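PDB 3CGX: putative nucleotide-diphospho-sugar transferase from Desulfovibrio desulfuricans subsp. desulfuricans, which probably transfers a sugar from a nucleotide-diphospho-sugar donor to an acceptor, with a GT-A-like fold. Local coordinates for residues K20-E25 with D191-W196; Y36-Q41 with R212-A217; V200-N205 with L218-D223. All coordinates share one frame; numbering follows the deposited sequence. Where two conformers were deposited one is given.

Contact 1: K20-E25 with D191-W196; sequences KTRLGE and DVDTVW
A bend at chi2 (-55°) followed by an extended end carries Lys-20 NZ to the backbone oxygen of Val-192, while Arg-22, with CG anti to the backbone N (chi1 171°), lies side by side with Thr-194. In this probable GT-A fold the contact joins the start of helix 21-27 to the loop that leads into helix 195-204. Lys-20 NZ donates to Val-192 O at 2.7 Å, tilted from the carbonyl plane. The same ammonium forms a salt bridge with Asp-112 and gives a further bond to a water that donates to Asp-193 OD1, so several partners fix its position; a bound imidazole, probably from the crystallisation liquor, lies close by. Over one face of the Arg-22 guanidinium, toward its rim, sits the methyl CG2 of Thr-194, 3.4 Å from NH1. Asp-193 OD2 is 3.9 Å from Arg-22 NH1 and well out of the guanidinium plane, a long salt bridge of charges only, the two planes 84° apart. Among the apolar contacts, Leu-23 CD1 packs 4.1 Å from Val-195 CB. Another water accepts from Leu-23 N at 2.9 Å and donates to Asp-193 O.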
# COMPACT_ATOMS: atom_id res chain seq x y z
N LYS A 20 -12.77 0.88 -4.54
CA LYS A 20 -12.60 1.68 -5.77
C LYS A 20 -13.92 2.16 -6.34
O LYS A 20 -14.19 2.08 -7.55
CB LYS A 20 -11.79 0.89 -6.82
CG LYS A 20 -10.34 0.55 -6.36
CD LYS A 20 -9.55 1.84 -5.94
CE LYS A 20 -8.09 1.64 -5.70
NZ LYS A 20 -7.47 2.85 -5.04
N THR A 21 -14.77 2.68 -5.47
CA THR A 21 -16.08 3.13 -5.93
C THR A 21 -16.03 4.38 -6.83
O THR A 21 -16.87 4.54 -7.72
CB THR A 21 -17.04 3.36 -4.74
OG1 THR A 21 -16.46 4.32 -3.86
CG2 THR A 21 -17.34 2.00 -4.05
N ARG A 22 -15.07 5.24 -6.61
CA ARG A 22 -14.91 6.40 -7.48
C ARG A 22 -14.51 5.98 -8.95
O ARG A 22 -15.03 6.53 -9.95
CB ARG A 22 -13.86 7.33 -6.90
CG ARG A 22 -13.48 8.42 -7.83
CD ARG A 22 -14.34 9.59 -7.70
NE ARG A 22 -13.91 10.71 -8.52
CZ ARG A 22 -12.96 11.58 -8.17
NH1 ARG A 22 -12.30 11.44 -7.02
NH2 ARG A 22 -12.65 12.56 -8.99
N LEU A 23 -13.60 5.02 -9.06
CA LEU A 23 -13.26 4.41 -10.34
C LEU A 23 -14.51 3.69 -10.91
O LEU A 23 -14.84 3.82 -12.09
CB LEU A 23 -12.04 3.49 -10.17
CG LEU A 23 -11.63 2.62 -11.33
CD1 LEU A 23 -11.22 3.51 -12.55
CD2 LEU A 23 -10.50 1.73 -10.93
N GLY A 24 -15.24 2.98 -10.04
CA GLY A 24 -16.48 2.29 -10.43
C GLY A 24 -17.58 3.15 -11.03
O GLY A 24 -18.39 2.66 -11.82
N GLU A 25 -17.63 4.42 -10.65
CA GLU A 25 -18.64 5.39 -11.18
C GLU A 25 -18.50 5.52 -12.68
O GLU A 25 -19.48 5.76 -13.40
CB GLU A 25 -18.46 6.78 -10.51
CG GLU A 25 -19.14 6.83 -9.15
CD GLU A 25 -18.89 8.10 -8.37
OE1 GLU A 25 -17.79 8.27 -7.79
OE2 GLU A 25 -19.81 8.92 -8.28
N ASP A 191 -1.11 7.05 -6.23
CA ASP A 191 -2.13 6.06 -5.88
C ASP A 191 -3.12 6.08 -7.04
O ASP A 191 -3.44 7.15 -7.58
CB ASP A 191 -2.90 6.41 -4.59
CG ASP A 191 -2.02 6.30 -3.29
OD1 ASP A 191 -1.58 5.20 -2.90
OD2 ASP A 191 -1.82 7.33 -2.61
N VAL A 192 -3.63 4.91 -7.41
CA VAL A 192 -4.59 4.83 -8.49
C VAL A 192 -6.01 4.75 -7.88
O VAL A 192 -6.42 3.72 -7.35
CB VAL A 192 -4.28 3.65 -9.47
CG1 VAL A 192 -5.35 3.61 -10.59
CG2 VAL A 192 -2.85 3.78 -10.06
N ASP A 193 -6.69 5.89 -7.93
CA ASP A 193 -8.03 6.09 -7.34
C ASP A 193 -9.11 6.32 -8.41
O ASP A 193 -10.17 5.74 -8.35
CB ASP A 193 -7.99 7.31 -6.41
CG ASP A 193 -9.37 7.65 -5.74
OD1 ASP A 193 -10.09 6.70 -5.33
OD2 ASP A 193 -9.70 8.89 -5.59
N THR A 194 -8.83 7.19 -9.37
CA THR A 194 -9.83 7.63 -10.34
C THR A 194 -9.53 7.08 -11.73
O THR A 194 -8.46 6.54 -11.96
CB THR A 194 -9.88 9.16 -10.46
OG1 THR A 194 -8.69 9.61 -11.13
CG2 THR A 194 -10.04 9.89 -9.07
N VAL A 195 -10.48 7.24 -12.65
CA VAL A 195 -10.26 6.78 -14.01
C VAL A 195 -9.08 7.55 -14.64
O VAL A 195 -8.35 7.03 -15.50
CB VAL A 195 -11.54 6.86 -14.89
CG1 VAL A 195 -11.95 8.36 -15.22
CG2 VAL A 195 -11.33 6.01 -16.18
N TRP A 196 -8.88 8.78 -14.20
CA TRP A 196 -7.79 9.60 -14.73
C TRP A 196 -6.46 8.96 -14.29
O TRP A 196 -5.53 8.79 -15.08
CB TRP A 196 -7.88 11.03 -14.23
CG TRP A 196 -9.20 11.78 -14.44
CD1 TRP A 196 -10.03 12.27 -13.48
CD2 TRP A 196 -9.79 12.16 -15.68
NE1 TRP A 196 -11.09 12.90 -14.02
CE2 TRP A 196 -10.97 12.89 -15.38
CE3 TRP A 196 -9.42 11.99 -17.02
CZ2 TRP A 196 -11.82 13.42 -16.37
CZ3 TRP A 196 -10.23 12.51 -17.99
CH2 TRP A 196 -11.43 13.24 -17.67
O HOH W 1 -9.19 4.47 -3.85
O HOH W 2 -13.11 5.33 -4.29
O HOH W 3 -11.79 4.56 -6.85

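Contact 2: Y36-Q41 with R212-A217; sequences YRHFVQ and RSSTYA
His-38 and Ser-214 supply the direct hydrogen bond between helix 29-47 and the start of helix 214-221. His-38 ND1 donates to Ser-214 OG at 2.8 Å with an N-H...O angle of 159°, and the hydroxyl oxygen sits at the ring edge, only 11° out of the imidazole plane. The imidazole is therefore used edge-on, its ND1 spent as a donor. With chi1 at 69°, Ser-214 OG stands between its own backbone N and carbonyl carbon, where it meets ND1. The same oxygen is also hydrogen-bonded to Asp-42 OD1, one residue beyond the segment. Thr-215 OG1, 3.4 Å from His-38 CB, is hydrogen-bonded to Asp-42 OD2. Asp-42 thus engages both hydroxyls of the Ser-214 and Thr-215 pair, one on each carboxylate oxygen.

Water extends this polar group: one molecule accepts from Gln-41 NE2 at 2.9 Å and donates to Ser-214 OG at 3.3 Å. The other end of the Gln-41 amide, OE1, is taken by Trp-72.

The apolar part is the methyl of Thr-215 against the Phe-39 ring, with CG2 packed 3.6 Å from Phe-39 CE1.

Within the second segment, Ser-213 OG accepts from Tyr-216 N at 3.0 Å, closing the first turn of the helix. The whole is a serine N-cap beginning a helix whose first turn docks, through hydroxyl side chains, against the flank of a longer helix; it ties the C-terminal helices to helix 29-47, from which Tyr-36 and Val-40 pack on strand 5-11 of the central sheet.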
# COMPACT_ATOMS: atom_id res chain seq x y z
N TYR A 36 -8.68 -3.75 -8.93
CA TYR A 36 -8.04 -3.67 -7.60
C TYR A 36 -7.57 -5.07 -7.17
O TYR A 36 -6.47 -5.24 -6.64
CB TYR A 36 -8.98 -2.98 -6.57
CG TYR A 36 -8.37 -3.05 -5.17
CD1 TYR A 36 -7.22 -2.33 -4.85
CD2 TYR A 36 -8.93 -3.87 -4.18
CE1 TYR A 36 -6.62 -2.44 -3.58
CE2 TYR A 36 -8.35 -3.97 -2.92
CZ TYR A 36 -7.19 -3.28 -2.62
OH TYR A 36 -6.58 -3.36 -1.40
N ARG A 37 -8.38 -6.08 -7.47
CA ARG A 37 -8.00 -7.48 -7.17
C ARG A 37 -6.64 -7.78 -7.78
O ARG A 37 -5.73 -8.32 -7.12
CB ARG A 37 -9.08 -8.42 -7.66
CG ARG A 37 -8.75 -9.89 -7.55
CD ARG A 37 -9.85 -10.74 -8.20
NE ARG A 37 -11.00 -10.79 -7.33
CZ ARG A 37 -11.17 -11.72 -6.38
NH1 ARG A 37 -10.29 -12.69 -6.25
NH2 ARG A 37 -12.25 -11.70 -5.61
N HIS A 38 -6.49 -7.37 -9.04
CA HIS A 38 -5.23 -7.57 -9.75
C HIS A 38 -4.08 -6.69 -9.25
O HIS A 38 -2.90 -7.13 -9.33
CB HIS A 38 -5.44 -7.46 -11.26
CG HIS A 38 -6.09 -8.68 -11.81
ND1 HIS A 38 -5.36 -9.80 -12.17
CD2 HIS A 38 -7.39 -9.03 -11.91
CE1 HIS A 38 -6.19 -10.76 -12.55
NE2 HIS A 38 -7.43 -10.32 -12.39
N PHE A 39 -4.39 -5.49 -8.76
CA PHE A 39 -3.35 -4.62 -8.18
C PHE A 39 -2.70 -5.42 -7.06
O PHE A 39 -1.47 -5.51 -6.94
CB PHE A 39 -3.91 -3.37 -7.52
CG PHE A 39 -4.42 -2.29 -8.48
CD1 PHE A 39 -4.59 -2.52 -9.83
CD2 PHE A 39 -4.86 -1.08 -7.96
CE1 PHE A 39 -5.12 -1.53 -10.65
CE2 PHE A 39 -5.40 -0.08 -8.80
CZ PHE A 39 -5.54 -0.35 -10.14
N VAL A 40 -3.56 -6.02 -6.23
CA VAL A 40 -3.10 -6.71 -5.03
C VAL A 40 -2.28 -7.96 -5.37
O VAL A 40 -1.16 -8.20 -4.86
CB VAL A 40 -4.28 -7.03 -4.02
CG1 VAL A 40 -3.80 -7.95 -2.92
CG2 VAL A 40 -4.88 -5.71 -3.41
N GLN A 41 -2.84 -8.78 -6.25
CA GLN A 41 -2.12 -9.96 -6.74
C GLN A 41 -0.77 -9.65 -7.31
O GLN A 41 0.20 -10.33 -7.02
CB GLN A 41 -2.93 -10.69 -7.82
CG GLN A 41 -4.12 -11.37 -7.24
CD GLN A 41 -5.05 -11.94 -8.28
OE1 GLN A 41 -6.20 -12.16 -7.98
NE2 GLN A 41 -4.55 -12.19 -9.53
N ARG A 212 4.13 -6.46 -18.24
CA ARG A 212 3.93 -7.93 -18.18
C ARG A 212 3.01 -8.38 -17.06
O ARG A 212 2.82 -9.57 -16.87
CB ARG A 212 5.25 -8.65 -18.01
CG ARG A 212 6.30 -8.12 -18.94
CD ARG A 212 7.48 -9.04 -18.96
NE ARG A 212 7.16 -10.20 -19.78
CZ ARG A 212 7.76 -11.38 -19.66
NH1 ARG A 212 8.67 -11.57 -18.71
NH2 ARG A 212 7.42 -12.37 -20.48
N SER A 213 2.44 -7.43 -16.31
CA SER A 213 1.57 -7.75 -15.20
C SER A 213 0.15 -8.13 -15.63
O SER A 213 -0.29 -7.80 -16.73
CB SER A 213 1.50 -6.57 -14.21
OG SER A 213 0.83 -5.44 -14.76
N SER A 214 -0.54 -8.82 -14.73
CA SER A 214 -1.94 -9.21 -14.95
C SER A 214 -2.79 -7.96 -14.95
O SER A 214 -3.73 -7.86 -15.73
CB SER A 214 -2.44 -10.23 -13.95
OG SER A 214 -2.57 -9.68 -12.67
N THR A 215 -2.46 -6.99 -14.12
CA THR A 215 -3.15 -5.70 -14.14
C THR A 215 -3.04 -5.07 -15.53
O THR A 215 -4.08 -4.69 -16.13
CB THR A 215 -2.62 -4.71 -13.10
OG1 THR A 215 -2.93 -5.22 -11.83
CG2 THR A 215 -3.31 -3.26 -13.24
N TYR A 216 -1.82 -4.97 -16.06
CA TYR A 216 -1.66 -4.32 -17.37
C TYR A 216 -2.41 -5.09 -18.46
O TYR A 216 -2.99 -4.46 -19.41
CB TYR A 216 -0.18 -4.10 -17.72
CG TYR A 216 -0.01 -3.24 -18.97
CD1 TYR A 216 -0.01 -3.82 -20.21
CD2 TYR A 216 0.16 -1.85 -18.89
CE1 TYR A 216 0.13 -3.08 -21.33
CE2 TYR A 216 0.30 -1.10 -20.04
CZ TYR A 216 0.28 -1.72 -21.24
OH TYR A 216 0.43 -1.00 -22.41
N ALA A 217 -2.41 -6.42 -18.38
CA ALA A 217 -3.21 -7.21 -19.34
C ALA A 217 -4.69 -6.78 -19.33
O ALA A 217 -5.35 -6.69 -20.38
CB ALA A 217 -3.09 -8.75 -19.08
O HOH W 4 -2.01 -12.34 -10.84

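Contact 3: V200-N205 with L218-D223; sequences VLYRTN and LLREND
Two consecutive helices, 195-204 and 214-221, pack against each other in the C-terminal part of the chain, with Tyr-202 of the first laid along Leu-219 and reaching Asp-223, where the next short helix begins. The tyrosine and Leu-219 side chains run antiparallel alongside one another: Tyr-202 CD1 comes to 3.5 Å from Leu-219 CB, while the backbone oxygen of Leu-219 lies over one face of the ring, displaced toward the rim. Beside it, Leu-201 CD2 meets Leu-219 CD1 at 4.1 Å, the two side chains nearly perpendicular. Leu-35 of helix 29-47 and Ile-226 also touch Leu-219, and the Tyr-216 ring meets that of Tyr-202.

The phenol ends in a hydrogen bond. Tyr-202 OH donates to Asp-223 OD1 at 2.6 Å, using the anti lone pair of that oxygen, which lies in the ring plane at its edge; the carboxylate plane is turned 71° from the ring. CG anti to the backbone N (chi1 -177°) directs the tyrosine ring toward helix 214-221. Packing against Leu-219 together with the short bond probably fixes the ring's position, and the hydroxyl probably helps stabilise the negative charge of Asp-223.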
# COMPACT_ATOMS: atom_id res chain seq x y z
N VAL A 200 -3.41 7.29 -16.70
CA VAL A 200 -1.97 7.60 -16.58
C VAL A 200 -1.18 6.34 -16.30
O VAL A 200 -0.11 6.12 -16.92
CB VAL A 200 -1.68 8.65 -15.48
CG1 VAL A 200 -0.16 8.82 -15.26
CG2 VAL A 200 -2.41 9.98 -15.79
N LEU A 201 -1.70 5.49 -15.41
CA LEU A 201 -1.05 4.21 -15.08
C LEU A 201 -0.80 3.44 -16.37
O LEU A 201 0.29 2.91 -16.63
CB LEU A 201 -1.87 3.34 -14.12
CG LEU A 201 -1.38 1.93 -13.72
CD1 LEU A 201 -0.10 1.95 -12.83
CD2 LEU A 201 -2.50 1.11 -13.00
N TYR A 202 -1.85 3.40 -17.19
CA TYR A 202 -1.85 2.65 -18.47
C TYR A 202 -0.89 3.24 -19.47
O TYR A 202 -0.05 2.54 -20.04
CB TYR A 202 -3.28 2.63 -19.07
CG TYR A 202 -3.44 1.83 -20.38
CD1 TYR A 202 -2.90 0.54 -20.51
CD2 TYR A 202 -4.16 2.34 -21.44
CE1 TYR A 202 -3.07 -0.20 -21.67
CE2 TYR A 202 -4.34 1.61 -22.62
CZ TYR A 202 -3.77 0.35 -22.71
OH TYR A 202 -3.97 -0.36 -23.85
N ARG A 203 -0.95 4.55 -19.66
CA ARG A 203 -0.21 5.14 -20.75
C ARG A 203 1.28 5.34 -20.48
O ARG A 203 2.08 5.38 -21.41
CB ARG A 203 -0.85 6.43 -21.16
CG ARG A 203 -2.22 6.18 -21.84
CD ARG A 203 -3.03 7.39 -21.85
NE ARG A 203 -2.51 8.34 -22.79
CZ ARG A 203 -2.71 9.65 -22.70
NH1 ARG A 203 -3.41 10.18 -21.68
NH2 ARG A 203 -2.21 10.44 -23.61
N THR A 204 1.65 5.44 -19.21
CA THR A 204 3.06 5.63 -18.84
C THR A 204 3.80 4.33 -18.56
O THR A 204 5.02 4.33 -18.37
CB THR A 204 3.16 6.56 -17.61
OG1 THR A 204 2.58 5.92 -16.46
CG2 THR A 204 2.47 7.93 -17.90
N ASN A 205 3.12 3.19 -18.54
CA ASN A 205 3.82 1.92 -18.30
C ASN A 205 3.99 1.07 -19.55
O ASN A 205 4.41 -0.10 -19.46
CB ASN A 205 3.17 1.09 -17.21
CG ASN A 205 3.50 1.59 -15.84
OD1 ASN A 205 2.69 2.26 -15.20
ND2 ASN A 205 4.70 1.31 -15.40
N LEU A 218 -5.25 -6.59 -18.14
CA LEU A 218 -6.59 -6.07 -17.99
C LEU A 218 -6.80 -4.69 -18.59
O LEU A 218 -7.81 -4.40 -19.14
CB LEU A 218 -6.92 -5.94 -16.53
CG LEU A 218 -7.95 -6.83 -15.96
CD1 LEU A 218 -9.25 -6.75 -16.73
CD2 LEU A 218 -7.31 -8.13 -16.10
N LEU A 219 -5.84 -3.83 -18.40
CA LEU A 219 -5.89 -2.47 -18.95
C LEU A 219 -5.92 -2.49 -20.47
O LEU A 219 -6.68 -1.77 -21.09
CB LEU A 219 -4.73 -1.59 -18.46
CG LEU A 219 -4.54 -1.40 -16.94
CD1 LEU A 219 -3.26 -0.60 -16.61
CD2 LEU A 219 -5.73 -0.74 -16.32
N ARG A 220 -5.08 -3.35 -21.05
CA ARG A 220 -4.97 -3.51 -22.51
C ARG A 220 -6.32 -3.98 -23.08
O ARG A 220 -6.80 -3.50 -24.13
CB ARG A 220 -3.79 -4.46 -22.80
CG ARG A 220 -3.28 -4.46 -24.16
CD ARG A 220 -2.00 -5.25 -24.12
NE ARG A 220 -2.27 -6.63 -23.72
CZ ARG A 220 -1.47 -7.38 -22.95
NH1 ARG A 220 -0.34 -6.88 -22.46
NH2 ARG A 220 -1.83 -8.63 -22.66
N GLU A 221 -6.95 -4.92 -22.37
CA GLU A 221 -8.29 -5.40 -22.75
C GLU A 221 -9.29 -4.27 -22.74
O GLU A 221 -10.24 -4.26 -23.52
CB GLU A 221 -8.85 -6.46 -21.80
CG GLU A 221 -8.24 -7.79 -21.87
CD GLU A 221 -8.85 -8.76 -20.85
OE1 GLU A 221 -9.99 -8.51 -20.33
OE2 GLU A 221 -8.17 -9.77 -20.57
N ASN A 222 -9.06 -3.32 -21.83
CA ASN A 222 -9.96 -2.18 -21.65
C ASN A 222 -9.46 -0.92 -22.36
O ASN A 222 -9.89 0.21 -22.07
CB ASN A 222 -10.22 -1.97 -20.14
CG ASN A 222 -11.21 -2.98 -19.60
OD1 ASN A 222 -12.40 -2.83 -19.79
ND2 ASN A 222 -10.70 -4.07 -18.97
N ASP A 223 -8.62 -1.14 -23.37
CA ASP A 223 -8.01 -0.03 -24.11
C ASP A 223 -9.02 1.02 -24.59
O ASP A 223 -8.86 2.24 -24.35
CB ASP A 223 -7.18 -0.56 -25.29
CG ASP A 223 -6.48 0.57 -26.05
OD1 ASP A 223 -5.36 0.95 -25.63
OD2 ASP A 223 -7.11 1.14 -26.94

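In the fold
Contacts 2 and 3 share helix 214-221, and contacts 1 and 3 share helix 195-204, so the three contacts bind the C-terminal helices to one another and to helices 21-27 and 29-47. Contact 3 is buried and mainly apolar, with a single tyrosine-carboxylate bond at its end. Contacts 1 and 2 are only partly buried and more polar: water and charge dominate the first, hydroxyls and an imidazole the second. The contacts also touch one another. Phe-39 of contact 2 packs on Val-192 of contact 1, and Val-192, through its CG2, also reaches Leu-201 of contact 3, so apolar side chains connect the three contacts.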